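Local coordinates for putative non-ribosomal peptide synthetase (Actinomadura parvosata subsp. kistnae, PDB 6M7L), which is probably a condensation-type domain of a non-ribosomal peptide synthetase, a family whose members typically join amino acids or peptides carried on the assembly line, at residues Ala132-Phe135 with Glu141-Leu144; Glu101-Thr106 with Ala115-Arg120. All coordinates share one frame; numbering follows the deposited sequence.

Contact 1: residues Ala132-Phe135 with Glu141-Leu144; sequences AHLF and EQVL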
# COMPACT_ATOMS: atom_id res chain seq x y z
N ALA A 132 5.42 -7.93 22.32
CA ALA A 132 5.54 -8.87 21.22
C ALA A 132 5.67 -10.29 21.77
O ALA A 132 6.36 -10.51 22.77
CB ALA A 132 6.74 -8.54 20.33
N HIS A 133 5.02 -11.23 21.10
CA HIS A 133 5.04 -12.64 21.49
C HIS A 133 5.48 -13.46 20.28
O HIS A 133 4.73 -13.58 19.30
CB HIS A 133 3.67 -13.09 21.99
CG HIS A 133 3.03 -12.13 22.94
ND1 HIS A 133 3.10 -12.29 24.31
CD2 HIS A 133 2.32 -11.00 22.73
CE1 HIS A 133 2.45 -11.30 24.90
NE2 HIS A 133 1.97 -10.50 23.96
N LEU A 134 6.69 -14.01 20.35
CA LEU A 134 7.21 -14.84 19.28
C LEU A 134 6.89 -16.30 19.57
O LEU A 134 7.07 -16.77 20.70
CB LEU A 134 8.72 -14.64 19.13
CG LEU A 134 9.42 -15.47 18.06
CD1 LEU A 134 8.76 -15.25 16.70
CD2 LEU A 134 10.90 -15.13 18.01
N PHE A 135 6.42 -17.02 18.56
CA PHE A 135 6.00 -18.42 18.69
C PHE A 135 6.80 -19.27 17.71
O PHE A 135 6.39 -19.44 16.55
CB PHE A 135 4.50 -18.56 18.45
CG PHE A 135 3.66 -17.78 19.42
CD1 PHE A 135 3.36 -18.30 20.67
CD2 PHE A 135 3.18 -16.52 19.09
CE1 PHE A 135 2.59 -17.57 21.57
CE2 PHE A 135 2.41 -15.80 19.98
CZ PHE A 135 2.12 -16.32 21.22
N GLU A 141 10.27 -21.45 10.57
CA GLU A 141 8.89 -20.96 10.58
C GLU A 141 8.53 -20.54 12.00
O GLU A 141 8.65 -21.33 12.94
CB GLU A 141 7.93 -22.03 10.07
CG GLU A 141 6.46 -21.70 10.31
CD GLU A 141 5.59 -22.02 9.12
OE1 GLU A 141 6.09 -21.96 7.98
OE2 GLU A 141 4.39 -22.33 9.31
N GLN A 142 8.10 -19.29 12.14
CA GLN A 142 7.63 -18.75 13.41
C GLN A 142 6.38 -17.92 13.14
O GLN A 142 6.09 -17.55 12.00
CB GLN A 142 8.68 -17.89 14.11
CG GLN A 142 10.11 -18.43 14.08
CD GLN A 142 10.84 -18.09 12.79
OE1 GLN A 142 10.31 -17.39 11.93
NE2 GLN A 142 12.06 -18.59 12.66
N VAL A 143 5.65 -17.62 14.21
CA VAL A 143 4.54 -16.67 14.16
C VAL A 143 4.78 -15.60 15.21
O VAL A 143 4.97 -15.91 16.39
CB VAL A 143 3.18 -17.36 14.36
CG1 VAL A 143 2.11 -16.32 14.67
CG2 VAL A 143 2.80 -18.13 13.11
N LEU A 144 4.78 -14.34 14.77
CA LEU A 144 5.01 -13.19 15.63
C LEU A 144 3.69 -12.47 15.87
O LEU A 144 2.95 -12.19 14.92
CB LEU A 144 6.02 -12.23 15.00
CG LEU A 144 6.21 -10.91 15.76
CD1 LEU A 144 6.82 -11.18 17.13
CD2 LEU A 144 7.06 -9.94 14.95

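Contact 2: residues Glu101-Thr106 with Ala115-Arg120; sequences EICPAT and ADRAGR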
# COMPACT_ATOMS: atom_id res chain seq x y z
N GLU A 101 8.23 -11.99 24.35
CA GLU A 101 8.08 -13.37 24.79
C GLU A 101 8.43 -14.32 23.65
O GLU A 101 8.05 -14.10 22.50
CB GLU A 101 6.65 -13.64 25.26
CG GLU A 101 6.39 -15.11 25.58
CD GLU A 101 4.93 -15.41 25.86
OE1 GLU A 101 4.63 -16.52 26.33
OE2 GLU A 101 4.08 -14.53 25.60
N ILE A 102 9.18 -15.36 23.99
CA ILE A 102 9.51 -16.43 23.06
C ILE A 102 8.85 -17.69 23.59
O ILE A 102 9.27 -18.24 24.61
CB ILE A 102 11.03 -16.60 22.90
CG1 ILE A 102 11.63 -15.36 22.24
CG2 ILE A 102 11.35 -17.86 22.11
CD1 ILE A 102 13.14 -15.37 22.14
N CYS A 103 7.81 -18.15 22.89
CA CYS A 103 6.94 -19.22 23.37
C CYS A 103 6.84 -20.32 22.32
O CYS A 103 5.97 -20.28 21.45
CB CYS A 103 5.56 -18.67 23.72
SG CYS A 103 4.33 -19.92 24.15
N PRO A 104 7.74 -21.31 22.37
CA PRO A 104 7.68 -22.41 21.40
C PRO A 104 6.32 -23.09 21.42
O PRO A 104 5.75 -23.37 22.48
CB PRO A 104 8.79 -23.35 21.87
CG PRO A 104 9.74 -22.46 22.60
CD PRO A 104 8.90 -21.42 23.27
N ALA A 105 5.79 -23.36 20.23
CA ALA A 105 4.44 -23.87 20.10
C ALA A 105 4.32 -24.74 18.86
O ALA A 105 5.23 -24.80 18.02
CB ALA A 105 3.42 -22.72 20.04
N THR A 106 3.19 -25.43 18.76
CA THR A 106 2.77 -26.10 17.54
C THR A 106 1.55 -25.38 16.98
O THR A 106 0.77 -24.77 17.72
CB THR A 106 2.42 -27.57 17.81
OG1 THR A 106 1.48 -27.66 18.89
CG2 THR A 106 3.67 -28.36 18.16
N ALA A 115 -5.00 -15.60 20.96
CA ALA A 115 -6.12 -14.96 21.64
C ALA A 115 -5.76 -14.57 23.06
O ALA A 115 -6.06 -13.46 23.50
CB ALA A 115 -7.34 -15.89 21.63
N ASP A 116 -5.10 -15.47 23.80
CA ASP A 116 -4.72 -15.18 25.17
C ASP A 116 -3.74 -14.01 25.24
O ASP A 116 -3.93 -13.07 26.01
CB ASP A 116 -4.12 -16.42 25.83
CG ASP A 116 -3.43 -16.10 27.14
OD1 ASP A 116 -4.13 -15.87 28.14
OD2 ASP A 116 -2.18 -16.07 27.16
N ARG A 117 -2.68 -14.07 24.43
CA ARG A 117 -1.67 -13.01 24.47
C ARG A 117 -2.23 -11.68 24.00
O ARG A 117 -1.79 -10.62 24.47
CB ARG A 117 -0.45 -13.41 23.64
CG ARG A 117 0.25 -14.68 24.09
CD ARG A 117 0.75 -14.58 25.52
NE ARG A 117 1.70 -15.64 25.83
CZ ARG A 117 1.36 -16.83 26.32
NH1 ARG A 117 2.30 -17.74 26.56
NH2 ARG A 117 0.09 -17.11 26.56
N ALA A 118 -3.18 -11.70 23.07
CA ALA A 118 -3.79 -10.45 22.61
C ALA A 118 -4.68 -9.84 23.68
O ALA A 118 -4.86 -8.62 23.71
CB ALA A 118 -4.58 -10.68 21.32
N GLY A 119 -5.26 -10.67 24.55
CA GLY A 119 -6.15 -10.19 25.58
C GLY A 119 -5.51 -9.84 26.90
O GLY A 119 -6.16 -9.19 27.72
N ARG A 120 -4.27 -10.25 27.13
CA ARG A 120 -3.61 -9.98 28.40
C ARG A 120 -3.59 -8.48 28.67
O ARG A 120 -3.13 -7.71 27.82
CB ARG A 120 -2.18 -10.53 28.40
CG ARG A 120 -2.07 -12.04 28.55
CD ARG A 120 -0.62 -12.46 28.74
NE ARG A 120 -0.51 -13.87 29.09
CZ ARG A 120 0.64 -14.51 29.25
NH1 ARG A 120 1.79 -13.86 29.09
NH2 ARG A 120 0.65 -15.80 29.58

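Contact 1: residues Ala132-Phe135 with Glu141-Leu144
The beta hairpin of strands 130-136 and 141-149, part of the five-stranded mixed sheet in this condensation-family fold, brings L134 opposite L144 and F135 opposite V143. The strands run antiparallel, the axes of segments 132-135 and 141-144 approaching to 4.7 Å. F135 and V143 form a hydrogen-bonded pair: F135 N donates to V143 O at 2.8 Å, and V143 N returns the bond to F135 O at 3.1 Å, straighter at 163° but arriving from above the carbonyl plane. V143 O also lies at the edge of the F135 ring, near its plane, because chi1 of -60° sets CG beside the backbone N that this oxygen accepts from. A beta-branched valine suits a strand, and CB of V143 lies 4.5 Å from CB of F135. Both side chains turn to the face covered by helix 110-119, where L110 meets the two of them and L113 adds to the cover of the ring.

L134 and L144, a non-hydrogen-bonded pair, belong to the other face, where both pack on L61 of helix 58-71. CG of each leucine lies anti to its backbone N. From there CD1 of L134 reaches the aliphatic CB of Q142 at 3.7 Å, while CD1 of L144 leans across to CB of A132 at 4.1 Å; the small alanine leaves room for that methyl, and A132 itself rests on L65 of the same helix. H133, back on the F135 face, directs its imidazole to E101 and R131 and joins strand 141-149 through the backbone of L145. Around the L134-L144 and F135-V143 pairs the contacts are thus mostly apolar, H133 being the polar exception on its face, and the peptide groups buried between F135 and V143 satisfy one another, as a core sheet between helices requires.

Contact 2: residues Glu101-Thr106 with Ala115-Arg120
E101 meets R117 side-on: NE of R117 gives its hydrogen to OE2 of E101 and NH1 to OE1 of the same carboxylate, each at 2.6 Å. Both oxygens use their syn lone pairs, and the carboxylate and guanidinium are only 1° from coplanar, the pairing an arginine offers when its NE and an NH work together. E101 comes from the sheet with chi1 of 173° and extended beyond CG, whereas R117 bends at chi2 (-60°) and presents that edge to the strand. The salt bridge spans a beta-alpha-beta unit, tying strand 100-102 to the C-terminal turn of the helix 110-119 that links it to strand 130-136; from that last strand H133 adds a hydrogen bond to OE2. On another edge of the guanidinium, NH2 of R117 bonds OD2 of D116, an oxygen that also forms a salt bridge with NE of R120. The shared D116 carboxylate probably offsets the charge of the two arginines, which lie close together, CD of R117 sitting over the centre of one face of the R120 guanidinium. A leucine in place of R117 would probably leave the E101 carboxylate without its paired donors and free to turn about H133. NH1 of R120 stays 4.2 Å from OE2 of E101, contributing charge alone.

Overall arrangement
From the N terminus, the chain reaches strand 100-102 after strand 45-53 and helix 58-71, then runs through a loop into helix 110-119, whose last turn comes back to the strand; contact 2 closes that loop. Only then does strand 130-136 begin, and a four-residue turn, 137-140, returns it as strand 141-149, the hairpin closed by contact 1. The contacts are thus in series, neither enclosing nor crossing the other. They share a sheet, with strand 130-136 between strands 100-102 and 141-149: L134 N and L134 O approach E101 O and C103 N as probable hydrogen bonds. Helix 110-119, one partner in contact 2, covers the F135-V143 face of contact 1, bringing R117 beside H133.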